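Local coordinates for periplasmic solute binding protein (Candidatus liberibacter, PDB 4CL2) that probably captures manganese or zinc ions in the periplasm for uptake, as a metal-binding member of the solute-binding protein 9 family, at residues A54-C59 against K80-T85; D86-I91 against M115-N120; L152-R157 against S266-V271; N208-H213 against Y234-S239. All coordinates share one frame; numbering follows the deposited sequence.

Interaction 1. Residues A54-C59 against K80-T85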
loop_
_atom_site.group_PDB
_atom_site.type_symbol
_atom_site.label_atom_id
_atom_site.label_comp_id
_atom_site.label_asym_id
_atom_site.label_seq_id
_atom_site.Cartn_x
_atom_site.Cartn_y
_atom_site.Cartn_z
ATOM N N ALA A 54 -3.804 -22.839 -3.378
ATOM C CA ALA A 54 -2.699 -22.198 -2.683
ATOM C C ALA A 54 -1.976 -23.170 -1.736
ATOM O O ALA A 54 -2.574 -23.828 -0.885
ATOM C CB ALA A 54 -3.203 -21.004 -1.915
ATOM N N ASP A 55 -0.651 -23.174 -1.868
ATOM C CA ASP A 55 0.231 -23.795 -0.890
ATOM C C ASP A 55 0.639 -22.835 0.235
ATOM O O ASP A 55 1.231 -23.263 1.216
ATOM C CB ASP A 55 1.480 -24.340 -1.655
ATOM C CG ASP A 55 1.108 -25.396 -2.625
ATOM O OD1 ASP A 55 0.510 -26.413 -2.200
ATOM O OD2 ASP A 55 1.351 -25.237 -3.816
ATOM N N LEU A 56 0.388 -21.547 0.054
ATOM C CA LEU A 56 0.803 -20.449 0.957
ATOM C C LEU A 56 -0.119 -19.299 0.608
ATOM O O LEU A 56 -0.347 -19.062 -0.631
ATOM C CB LEU A 56 2.263 -20.092 0.706
ATOM C CG LEU A 56 2.845 -18.950 1.503
ATOM C CD1 LEU A 56 2.820 -19.250 2.966
ATOM C CD2 LEU A 56 4.258 -18.687 1.004
ATOM N N ILE A 57 -0.656 -18.619 1.624
ATOM C CA ILE A 57 -1.505 -17.439 1.409
ATOM C C ILE A 57 -0.826 -16.251 2.083
ATOM O O ILE A 57 -0.494 -16.317 3.254
ATOM C CB ILE A 57 -2.914 -17.651 1.926
ATOM C CG1 ILE A 57 -3.562 -18.817 1.187
ATOM C CG2 ILE A 57 -3.719 -16.377 1.752
ATOM C CD1 ILE A 57 -4.943 -19.187 1.689
ATOM N N LEU A 58 -0.573 -15.203 1.298
ATOM C CA LEU A 58 0.111 -14.015 1.798
ATOM C C LEU A 58 -0.892 -12.851 1.927
ATOM O O LEU A 58 -1.478 -12.395 0.943
ATOM C CB LEU A 58 1.216 -13.630 0.856
ATOM C CG LEU A 58 2.311 -14.646 0.585
ATOM C CD1 LEU A 58 3.271 -14.059 -0.474
ATOM C CD2 LEU A 58 3.024 -15.006 1.900
ATOM N N CYS A 59 -1.114 -12.439 3.163
ATOM C CA CYS A 59 -2.078 -11.356 3.492
ATOM C C CYS A 59 -1.289 -10.132 3.983
ATOM O O CYS A 59 -0.221 -10.255 4.573
ATOM C CB CYS A 59 -3.045 -11.777 4.598
ATOM S SG CYS A 59 -4.292 -12.954 3.954
ATOM N N LYS A 80 -0.338 -22.353 5.031
ATOM C CA LYS A 80 -0.330 -21.330 6.086
ATOM C C LYS A 80 -0.803 -19.978 5.513
ATOM O O LYS A 80 -0.629 -19.731 4.336
ATOM C CB LYS A 80 1.087 -21.194 6.600
ATOM C CG LYS A 80 1.554 -22.456 7.341
ATOM C CD LYS A 80 2.950 -22.297 7.913
ATOM C CE LYS A 80 3.281 -23.519 8.785
ATOM N NZ LYS A 80 4.642 -23.427 9.361
ATOM N N ILE A 81 -1.363 -19.147 6.376
ATOM C CA ILE A 81 -1.645 -17.741 6.064
ATOM C C ILE A 81 -0.581 -16.882 6.729
ATOM O O ILE A 81 -0.435 -16.952 7.992
ATOM C CB ILE A 81 -3.046 -17.342 6.536
ATOM C CG1 ILE A 81 -4.095 -18.275 5.973
ATOM C CG2 ILE A 81 -3.309 -15.892 6.226
ATOM C CD1 ILE A 81 -5.463 -18.154 6.562
ATOM N N ILE A 82 0.184 -16.145 5.939
ATOM C CA ILE A 82 1.323 -15.347 6.446
ATOM C C ILE A 82 0.895 -13.887 6.366
ATOM O O ILE A 82 0.340 -13.458 5.367
ATOM C CB ILE A 82 2.575 -15.557 5.591
ATOM C CG1 ILE A 82 3.032 -17.035 5.595
ATOM C CG2 ILE A 82 3.723 -14.568 5.947
ATOM C CD1 ILE A 82 3.405 -17.595 6.885
ATOM N N THR A 83 1.147 -13.120 7.436
ATOM C CA THR A 83 0.887 -11.699 7.484
ATOM C C THR A 83 2.211 -11.017 7.168
ATOM O O THR A 83 3.162 -11.057 7.990
ATOM C CB THR A 83 0.384 -11.320 8.877
ATOM O OG1 THR A 83 -0.884 -11.995 9.045
ATOM C CG2 THR A 83 0.180 -9.801 8.993
ATOM N N VAL A 84 2.265 -10.362 6.023
ATOM C CA VAL A 84 3.487 -9.833 5.521
ATOM C C VAL A 84 3.889 -8.485 6.105
ATOM O O VAL A 84 4.980 -8.034 5.821
ATOM C CB VAL A 84 3.539 -9.752 3.963
ATOM C CG1 VAL A 84 3.186 -11.110 3.340
ATOM C CG2 VAL A 84 2.575 -8.689 3.455
ATOM N N THR A 85 3.057 -7.910 6.979
ATOM C CA THR A 85 3.368 -6.722 7.759
ATOM C C THR A 85 3.889 -7.029 9.166
ATOM O O THR A 85 4.072 -6.110 9.968
ATOM C CB THR A 85 2.142 -5.806 7.875
ATOM O OG1 THR A 85 1.086 -6.583 8.448
ATOM C CG2 THR A 85 1.738 -5.228 6.538
HETATM O O HOH W 1 2.128 -22.987 3.656
#
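Leu56 lays its CD1 methyl against the CG1 methylene of Ile82. The two side chains slant across each other, and at 3.4 Å between Leu56 CD1 and Ile82 CG1 the fit is tight. Leu56 reaches this far because its CG stands opposite the backbone N (chi1 178°), which swings the isobutyl group over the neighbouring strand. Leu58 shares this face of the sheet. It runs alongside Ile82 in the same direction, with Leu58 CD2 at 3.8 Å from Ile82 CB. Further along, Val84 CG1 meets Leu58 CB at 4.0 Å. On the other face, the sulfur of Cys59 rests on a methyl of Ile81, with SG 3.8 Å from CG2.

Strands 56-59 and 80-83 run parallel, with Ile57 beside Ile81 and Cys59 beside Thr83. Ile57 and Cys59 each use both N and O. Their N atoms donate to Lys80 O and Ile82 O, and their O atoms receive Ile82 N and Val84 N. At the Asp55 end a water bridges the two chain segments: it donates to Asp55 O and accepts from Lys80 N.

Strand 80-83 is the last of the four-stranded parallel sheet, after 27-30, 6-9 and 56-59. The side chains that meet are largely apolar on both faces, so the polar bonding between the strands is left to the backbone, with one water completing it at the Asp55 end.

Interaction 2. Residues D86-I91 against M115-N120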
loop_
_atom_site.group_PDB
_atom_site.type_symbol
_atom_site.label_atom_id
_atom_site.label_comp_id
_atom_site.label_asym_id
_atom_site.label_seq_id
_atom_site.Cartn_x
_atom_site.Cartn_y
_atom_site.Cartn_z
ATOM N N ASP A 86 4.140 -8.291 9.501
ATOM C CA ASP A 86 4.736 -8.632 10.807
ATOM C C ASP A 86 6.003 -7.793 11.007
ATOM O O ASP A 86 6.885 -7.738 10.132
ATOM C CB ASP A 86 5.145 -10.120 10.813
ATOM C CG ASP A 86 3.990 -11.070 11.002
ATOM O OD1 ASP A 86 2.831 -10.638 11.271
ATOM O OD2 ASP A 86 4.268 -12.285 10.822
ATOM N N GLY A 87 6.119 -7.184 12.176
ATOM C CA GLY A 87 7.260 -6.276 12.462
ATOM C C GLY A 87 7.008 -4.802 12.194
ATOM O O GLY A 87 7.931 -3.966 12.390
ATOM N N ILE A 88 5.828 -4.464 11.643
ATOM C CA ILE A 88 5.537 -3.060 11.365
ATOM C C ILE A 88 4.645 -2.584 12.510
ATOM O O ILE A 88 3.559 -3.108 12.688
ATOM C CB ILE A 88 4.845 -2.858 10.026
ATOM C CG1 ILE A 88 5.811 -3.261 8.882
ATOM C CG2 ILE A 88 4.376 -1.420 9.863
ATOM C CD1 ILE A 88 5.301 -3.274 7.459
ATOM N N ASN A 89 5.058 -1.541 13.212
ATOM C CA ASN A 89 4.251 -0.997 14.277
ATOM C C ASN A 89 3.025 -0.335 13.666
ATOM O O ASN A 89 3.143 0.531 12.764
ATOM C CB ASN A 89 5.093 0.035 15.036
ATOM C CG ASN A 89 4.408 0.580 16.238
ATOM O OD1 ASN A 89 4.015 -0.163 17.031
ATOM N ND2 ASN A 89 4.234 1.889 16.324
ATOM N N PRO A 90 1.841 -0.775 14.078
ATOM C CA PRO A 90 0.640 -0.201 13.440
ATOM C C PRO A 90 0.378 1.241 13.809
ATOM O O PRO A 90 0.665 1.660 14.941
ATOM C CB PRO A 90 -0.514 -1.089 13.917
ATOM C CG PRO A 90 0.041 -1.903 15.029
ATOM C CD PRO A 90 1.530 -1.839 15.049
ATOM N N ILE A 91 -0.174 1.967 12.846
ATOM C CA ILE A 91 -0.706 3.287 13.048
ATOM C C ILE A 91 -2.221 3.207 13.019
ATOM O O ILE A 91 -2.781 2.567 12.128
ATOM C CB ILE A 91 -0.218 4.239 11.945
ATOM C CG1 ILE A 91 1.313 4.394 12.032
ATOM C CG2 ILE A 91 -0.881 5.589 12.043
ATOM C CD1 ILE A 91 1.847 5.255 10.898
ATOM N N MET A 115 10.924 -2.764 2.483
ATOM C CA MET A 115 11.979 -3.749 2.825
ATOM C C MET A 115 11.474 -4.860 3.759
ATOM O O MET A 115 11.873 -6.019 3.647
ATOM C CB MET A 115 13.187 -3.119 3.434
ATOM C CG MET A 115 13.685 -1.885 2.744
ATOM S SD MET A 115 14.249 -2.404 1.069
ATOM C CE MET A 115 14.289 -0.866 0.147
ATOM N N ILE A 116 10.559 -4.515 4.659
ATOM C CA ILE A 116 9.944 -5.489 5.589
ATOM C C ILE A 116 8.963 -6.426 4.857
ATOM O O ILE A 116 9.000 -7.648 5.110
ATOM C CB ILE A 116 9.246 -4.750 6.754
ATOM C CG1 ILE A 116 10.326 -4.025 7.536
ATOM C CG2 ILE A 116 8.464 -5.755 7.590
ATOM C CD1 ILE A 116 9.760 -3.084 8.587
ATOM N N TYR A 117 8.134 -5.900 3.972
ATOM C CA TYR A 117 7.273 -6.724 3.094
ATOM C C TYR A 117 8.136 -7.752 2.353
ATOM O O TYR A 117 7.852 -8.960 2.353
ATOM C CB TYR A 117 6.486 -5.911 2.071
ATOM C CG TYR A 117 5.200 -5.265 2.573
ATOM C CD1 TYR A 117 5.199 -4.227 3.495
ATOM C CD2 TYR A 117 3.953 -5.694 2.106
ATOM C CE1 TYR A 117 4.017 -3.608 3.925
ATOM C CE2 TYR A 117 2.792 -5.093 2.555
ATOM C CZ TYR A 117 2.791 -4.089 3.457
ATOM O OH TYR A 117 1.637 -3.461 3.912
ATOM N N ILE A 118 9.191 -7.276 1.761
ATOM C CA ILE A 118 10.085 -8.158 0.959
ATOM C C ILE A 118 10.682 -9.239 1.842
ATOM O O ILE A 118 10.684 -10.412 1.455
ATOM C CB ILE A 118 11.162 -7.296 0.265
ATOM C CG1 ILE A 118 10.503 -6.451 -0.838
ATOM C CG2 ILE A 118 12.279 -8.181 -0.297
ATOM C CD1 ILE A 118 11.367 -5.319 -1.321
ATOM N N GLU A 119 11.217 -8.859 3.023
ATOM C CA GLU A 119 11.865 -9.795 3.938
ATOM C C GLU A 119 10.878 -10.851 4.404
ATOM O O GLU A 119 11.210 -12.050 4.459
ATOM C CB GLU A 119 12.522 -9.060 5.108
ATOM C CG GLU A 119 12.968 -10.004 6.199
ATOM C CD GLU A 119 13.991 -11.035 5.771
ATOM O OE1 GLU A 119 14.588 -10.910 4.657
ATOM O OE2 GLU A 119 14.165 -12.019 6.527
ATOM N N ASN A 120 9.660 -10.427 4.792
ATOM C CA ASN A 120 8.710 -11.416 5.295
ATOM C C ASN A 120 8.302 -12.358 4.178
ATOM O O ASN A 120 8.036 -13.560 4.438
ATOM C CB ASN A 120 7.464 -10.697 5.856
ATOM C CG ASN A 120 7.743 -10.109 7.216
ATOM O OD1 ASN A 120 8.607 -10.610 7.924
ATOM N ND2 ASN A 120 7.074 -9.044 7.576
#
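Asn120 has its CG beside the backbone N and anti to the carbonyl carbon (chi1 -77°), which sends the amide toward the loop. A chi2 of -26° then sets the amide so that Asp86 O lies close to its plane. Asn120 ND2 donates to Asp86 O at 2.9 Å. The bond arrives on a lone pair of the carbonyl, in its plane, with 131° at the oxygen. ND2 also donates to Val84 O. One buried amide nitrogen therefore holds two carbonyls of the chain leaving strand 80-83, and both bonds fix the rotation of the amide.

Gly87 follows with a positive phi, and the next residue, Ile88, points at the helix and slants across Ile116. Its CG1 is 3.9 Å from Ile116 CG2 and 4.0 Å from Ile116 CD1. Ile116 CG2 lies 3.6 Å from Asp86 O, so a methyl packs beside the acceptor. The tip of Ile88 goes on to Tyr117, where CD1 approaches CE1 to 3.8 Å. These two side chains cross at about a right angle.

Tyr117 starts away from the loop, but its ring swings back to it. The hydroxyl is hydrogen-bonded to Asn60 OD1. The side chain of Tyr117 is about 7 Å from that of His106, a metal ligand, and about 11 Å from the bound manganese, so the contact is near the site but not part of it. Helix 111-128 is thus joined to the loop after strand 80-83, while Ile88 also touches Tyr177 of helix 176-182, and Ile118 touches helices 12-22 and 133-158.

Interaction 3. Residues L152-R157 against S266-V271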
loop_
_atom_site.group_PDB
_atom_site.type_symbol
_atom_site.label_atom_id
_atom_site.label_comp_id
_atom_site.label_asym_id
_atom_site.label_seq_id
_atom_site.Cartn_x
_atom_site.Cartn_y
_atom_site.Cartn_z
ATOM N N LEU A 152 14.853 6.058 -2.999
ATOM C CA LEU A 152 15.667 6.939 -2.169
ATOM C C LEU A 152 15.957 8.299 -2.688
ATOM O O LEU A 152 15.888 9.298 -1.934
ATOM C CB LEU A 152 16.942 6.163 -1.722
ATOM C CG LEU A 152 17.751 6.893 -0.704
ATOM C CD1 LEU A 152 16.998 7.208 0.613
ATOM C CD2 LEU A 152 18.974 6.050 -0.393
ATOM N N PRO A 153 16.240 8.491 -4.013
ATOM C CA PRO A 153 16.439 9.848 -4.451
ATOM C C PRO A 153 15.236 10.804 -4.288
ATOM O O PRO A 153 15.381 11.996 -4.101
ATOM C CB PRO A 153 16.856 9.682 -5.954
ATOM C CG PRO A 153 17.295 8.278 -6.087
ATOM C CD PRO A 153 16.611 7.471 -5.026
ATOM N N LEU A 154 14.052 10.229 -4.328
ATOM C CA LEU A 154 12.795 10.989 -4.107
ATOM C C LEU A 154 12.697 11.413 -2.614
ATOM O O LEU A 154 12.406 12.570 -2.303
ATOM C CB LEU A 154 11.630 10.148 -4.471
ATOM C CG LEU A 154 11.588 9.833 -5.991
ATOM C CD1 LEU A 154 10.463 8.849 -6.284
ATOM C CD2 LEU A 154 11.375 11.117 -6.751
ATOM N N LYS A 155 13.015 10.460 -1.713
ATOM C CA LYS A 155 13.106 10.814 -0.273
ATOM C C LYS A 155 14.093 11.925 -0.019
ATOM O O LYS A 155 13.820 12.917 0.644
ATOM C CB LYS A 155 13.411 9.594 0.583
ATOM C CG LYS A 155 13.505 9.919 2.077
ATOM C CD LYS A 155 14.030 8.730 2.904
ATOM C CE LYS A 155 14.051 9.187 4.358
ATOM N NZ LYS A 155 14.534 8.087 5.238
ATOM N N THR A 156 15.295 11.795 -0.593
ATOM C CA THR A 156 16.329 12.750 -0.402
ATOM C C THR A 156 15.871 14.150 -0.814
ATOM O O THR A 156 16.075 15.155 -0.106
ATOM C CB THR A 156 17.642 12.281 -1.117
ATOM O OG1 THR A 156 18.019 10.988 -0.606
ATOM C CG2 THR A 156 18.657 13.257 -1.009
ATOM N N ARG A 157 15.146 14.223 -1.934
ATOM C CA ARG A 157 14.621 15.481 -2.362
ATOM C C ARG A 157 13.481 16.002 -1.441
ATOM O O ARG A 157 13.509 17.209 -1.066
ATOM C CB ARG A 157 14.127 15.378 -3.825
ATOM C CG ARG A 157 13.767 16.713 -4.410
ATOM C CD ARG A 157 13.805 16.724 -5.948
ATOM N NE ARG A 157 12.905 17.788 -6.431
ATOM C CZ ARG A 157 11.792 17.603 -7.146
ATOM N NH1 ARG A 157 11.430 16.385 -7.559
ATOM N NH2 ARG A 157 11.035 18.652 -7.464
ATOM N N SER A 266 3.702 7.875 -7.125
ATOM C CA SER A 266 3.086 8.675 -6.078
ATOM C C SER A 266 4.092 9.550 -5.356
ATOM O O SER A 266 3.773 10.685 -5.134
ATOM C CB SER A 266 2.319 7.772 -5.130
ATOM O OG SER A 266 1.204 7.185 -5.874
ATOM N N LEU A 267 5.268 9.053 -5.033
ATOM C CA LEU A 267 6.243 9.889 -4.393
ATOM C C LEU A 267 6.761 10.992 -5.327
ATOM O O LEU A 267 7.036 12.112 -4.909
ATOM C CB LEU A 267 7.344 9.079 -3.798
ATOM C CG LEU A 267 7.027 8.450 -2.420
ATOM C CD1 LEU A 267 5.822 7.590 -2.321
ATOM C CD2 LEU A 267 8.297 7.648 -2.017
ATOM N N THR A 268 6.914 10.685 -6.627
ATOM C CA THR A 268 7.283 11.735 -7.586
ATOM C C THR A 268 6.280 12.838 -7.615
ATOM O O THR A 268 6.581 14.036 -7.600
ATOM C CB THR A 268 7.558 11.109 -9.017
ATOM O OG1 THR A 268 8.640 10.205 -8.990
ATOM C CG2 THR A 268 7.815 12.201 -10.017
ATOM N N LYS A 269 4.997 12.483 -7.666
ATOM C CA LYS A 269 3.972 13.442 -7.727
ATOM C C LYS A 269 3.919 14.325 -6.445
ATOM O O LYS A 269 3.780 15.512 -6.474
ATOM C CB LYS A 269 2.626 12.760 -8.011
ATOM C CG LYS A 269 1.543 13.767 -8.246
ATOM C CD LYS A 269 0.397 13.153 -9.038
ATOM C CE LYS A 269 -0.637 14.201 -9.278
ATOM N NZ LYS A 269 -0.226 15.174 -10.354
ATOM N N ILE A 270 4.124 13.660 -5.299
ATOM C CA ILE A 270 4.189 14.421 -4.049
ATOM C C ILE A 270 5.348 15.423 -4.033
ATOM O O ILE A 270 5.138 16.593 -3.779
ATOM C CB ILE A 270 4.279 13.455 -2.876
ATOM C CG1 ILE A 270 2.978 12.663 -2.781
ATOM C CG2 ILE A 270 4.594 14.258 -1.595
ATOM C CD1 ILE A 270 3.115 11.504 -1.828
ATOM N N VAL A 271 6.542 14.966 -4.409
ATOM C CA VAL A 271 7.705 15.849 -4.317
ATOM C C VAL A 271 7.575 16.962 -5.336
ATOM O O VAL A 271 7.920 18.116 -5.078
ATOM C CB VAL A 271 9.054 15.083 -4.408
ATOM C CG1 VAL A 271 9.312 14.479 -5.725
ATOM C CG2 VAL A 271 10.222 16.000 -4.146
#
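Arg157 stretches across Val271 at a helix pair in which the long helix 133-158 meets the C-terminal helix 259-274. A long helix spanning the two lobes is a hallmark of metal-binding proteins of this family, and helix 133-158 fits that role. The axes of the two short segments run 20° apart, 9.8 Å at closest approach.

Arg157 leaves its helix with CG opposite the backbone N (chi1 -171°) and stays extended to NE. Its CB is 4.0 Å from Val271 CG2. CG comes closer to the same methyl, at 3.6 Å. CD and NE pass by it slightly farther off. The guanidinium then places one face over Val271 CG2, which sits off centre toward the rim, with CZ 3.7 Å from the methyl. At the tip, Arg157 NH1 is 3.4 Å from Val271 CG1. The same NH1 forms a salt bridge with Asp272 OD1. The aliphatic stem and the flat face thus pack on valine while the charge is met by Asp272, which follows Val271.

One turn earlier, Leu154 points at the C-terminal helix. Its CD2 touches Val271 CG1 at 4.1 Å, and its CD1 lies 4.0 Å from Leu267 CB. No hydrogen bond joins the two segments. Thr268 OG1 is hydrogen-bonded to Arg264 O within its own helix, and Leu154 CD1 lies 3.5 Å from that hydroxyl oxygen.

Interaction 4. Residues N208-H213 against Y234-S239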
loop_
_atom_site.group_PDB
_atom_site.type_symbol
_atom_site.label_atom_id
_atom_site.label_comp_id
_atom_site.label_asym_id
_atom_site.label_seq_id
_atom_site.Cartn_x
_atom_site.Cartn_y
_atom_site.Cartn_z
ATOM N N ASN A 208 -9.883 23.147 8.812
ATOM C CA ASN A 208 -9.366 24.004 9.856
ATOM C C ASN A 208 -7.853 23.883 9.973
ATOM O O ASN A 208 -7.140 24.904 10.060
ATOM C CB ASN A 208 -10.100 23.699 11.167
ATOM C CG ASN A 208 -11.483 24.324 11.195
ATOM O OD1 ASN A 208 -11.685 25.350 10.596
ATOM N ND2 ASN A 208 -12.428 23.688 11.836
ATOM N N GLN A 209 -7.374 22.654 9.890
ATOM C CA GLN A 209 -5.908 22.417 9.985
ATOM C C GLN A 209 -5.117 22.998 8.825
ATOM O O GLN A 209 -4.058 23.591 9.017
ATOM C CB GLN A 209 -5.626 20.968 10.177
ATOM C CG GLN A 209 -6.030 20.420 11.530
ATOM C CD GLN A 209 -5.119 20.954 12.625
ATOM O OE1 GLN A 209 -3.902 21.025 12.447
ATOM N NE2 GLN A 209 -5.697 21.341 13.746
ATOM N N MET A 210 -5.662 22.903 7.617
ATOM C CA MET A 210 -5.009 23.510 6.467
ATOM C C MET A 210 -4.905 25.011 6.516
ATOM O O MET A 210 -3.887 25.579 6.119
ATOM C CB MET A 210 -5.723 23.080 5.192
ATOM C CG MET A 210 -5.454 21.633 4.825
ATOM S SD MET A 210 -6.372 20.981 3.386
ATOM C CE MET A 210 -5.516 21.808 2.087
ATOM N N ARG A 211 -5.971 25.672 6.947
ATOM C CA ARG A 211 -5.907 27.112 7.108
ATOM C C ARG A 211 -4.891 27.475 8.179
ATOM O O ARG A 211 -4.028 28.329 7.967
ATOM C CB ARG A 211 -7.265 27.669 7.468
ATOM C CG ARG A 211 -8.239 27.632 6.314
ATOM C CD ARG A 211 -9.224 28.759 6.452
ATOM N NE ARG A 211 -8.606 30.092 6.607
ATOM C CZ ARG A 211 -8.708 30.905 7.678
ATOM N NH1 ARG A 211 -9.392 30.569 8.769
ATOM N NH2 ARG A 211 -8.114 32.093 7.658
ATOM N N SER A 212 -5.003 26.805 9.316
ATOM C CA SER A 212 -4.161 27.089 10.458
ATOM C C SER A 212 -2.683 26.947 10.093
ATOM O O SER A 212 -1.884 27.798 10.462
ATOM C CB SER A 212 -4.544 26.162 11.607
ATOM O OG SER A 212 -3.624 26.299 12.654
ATOM N N HIS A 213 -2.321 25.891 9.358
ATOM C CA HIS A 213 -0.925 25.655 8.945
ATOM C C HIS A 213 -0.605 26.072 7.527
ATOM O O HIS A 213 0.440 25.762 7.040
ATOM C CB HIS A 213 -0.523 24.198 9.142
ATOM C CG HIS A 213 -0.820 23.687 10.512
ATOM N ND1 HIS A 213 -0.153 24.131 11.628
ATOM C CD2 HIS A 213 -1.723 22.777 10.951
ATOM C CE1 HIS A 213 -0.644 23.538 12.699
ATOM N NE2 HIS A 213 -1.594 22.705 12.313
ATOM N N TYR A 234 -10.892 24.382 -2.305
ATOM C CA TYR A 234 -11.579 25.622 -2.484
ATOM C C TYR A 234 -11.789 26.325 -1.137
ATOM O O TYR A 234 -11.515 27.519 -1.012
ATOM C CB TYR A 234 -12.931 25.400 -3.205
ATOM C CG TYR A 234 -13.797 26.594 -3.105
ATOM C CD1 TYR A 234 -13.536 27.731 -3.874
ATOM C CD2 TYR A 234 -14.852 26.642 -2.202
ATOM C CE1 TYR A 234 -14.298 28.866 -3.762
ATOM C CE2 TYR A 234 -15.599 27.775 -2.072
ATOM C CZ TYR A 234 -15.338 28.875 -2.863
ATOM O OH TYR A 234 -16.103 30.000 -2.758
ATOM N N GLU A 235 -12.209 25.559 -0.127
ATOM C CA GLU A 235 -12.577 26.144 1.185
ATOM C C GLU A 235 -11.356 26.658 1.961
ATOM O O GLU A 235 -11.496 27.530 2.805
ATOM C CB GLU A 235 -13.314 25.092 2.035
ATOM C CG GLU A 235 -14.757 24.979 1.629
ATOM C CD GLU A 235 -15.580 24.139 2.601
ATOM O OE1 GLU A 235 -15.656 24.505 3.804
ATOM O OE2 GLU A 235 -16.145 23.160 2.127
ATOM N N THR A 236 -10.175 26.150 1.599
ATOM C CA THR A 236 -8.899 26.428 2.278
ATOM C C THR A 236 -7.988 27.404 1.510
ATOM O O THR A 236 -6.975 27.863 2.048
ATOM C CB THR A 236 -8.124 25.159 2.561
ATOM O OG1 THR A 236 -7.877 24.436 1.342
ATOM C CG2 THR A 236 -8.878 24.321 3.554
ATOM N N ASN A 237 -8.377 27.771 0.296
ATOM C CA ASN A 237 -7.487 28.464 -0.618
ATOM C C ASN A 237 -6.215 27.706 -0.860
ATOM O O ASN A 237 -5.196 28.279 -1.137
ATOM C CB ASN A 237 -7.172 29.890 -0.136
ATOM C CG ASN A 237 -8.315 30.805 -0.342
ATOM O OD1 ASN A 237 -8.757 31.500 0.573
ATOM N ND2 ASN A 237 -8.818 30.818 -1.559
ATOM N N ALA A 238 -6.294 26.394 -0.732
ATOM C CA ALA A 238 -5.244 25.484 -1.161
ATOM C C ALA A 238 -5.478 25.066 -2.636
ATOM O O ALA A 238 -6.402 25.515 -3.284
ATOM C CB ALA A 238 -5.222 24.277 -0.272
ATOM N N SER A 239 -4.580 24.211 -3.136
ATOM C CA SER A 239 -4.681 23.710 -4.515
ATOM C C SER A 239 -4.928 22.223 -4.475
ATOM O O SER A 239 -4.429 21.547 -3.619
ATOM C CB SER A 239 -3.323 23.943 -5.240
ATOM O OG SER A 239 -3.102 25.348 -5.372
#
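Met210 and Thr236 slant across each other. Near the backbone, Met210 CB meets Thr236 CG2 at 3.8 Å. At the far end, Met210 CE lies 3.6 Å from Thr236 OG1. The methionine runs straight to its sulfur and then bends (chi3 73°), which turns CE toward the chain beyond Thr236. There it presses on Ala238, with CE and CB only 3.4 Å apart, tighter than usual for two carbons. Thr236 offers a methyl to one end of Met210 and a hydroxyl to the other. That hydroxyl is hydrogen-bonded back to its own helix, at Val232 O and Ala233 O. Arg211 adds its aliphatic part, with CG 4.4 Å from Thr236 CG2.

No hydrogen bond crosses this contact. Helix 227-236 ends in a Schellman motif at Asn237, whose positive phi turns the chain so that Ala238 also faces Met210.

Met210 is buried and reaches further, to Leu187 of strand 185-188 and Ile218 of strand 217-221. Ser239 opens strand 239-244, which pairs in parallel with 217-221. The contact therefore joins the ends of helices 200-212 and 227-236 beside these strands, at the surface and far from the metal site.

From the N terminus, interaction 1 comes first. It closes a loop of 20 residues between two neighbouring parallel strands. Interaction 2 opens directly after it, closes a loop of 23 residues and ties the chain beyond strand 80-83 to helix 111-128. The two are in series and touch through Val84, Thr85, Tyr117 and Asn120. Interaction 3 starts on the following helix, 133-158, and closes the longest loop, 108 residues, against the C-terminal helix 259-274. Interaction 4 falls wholly within that span, closing 20 residues between two helix ends. No two contacts cross. Interaction 1 lies on the other side of the chain's centre from interactions 3 and 4.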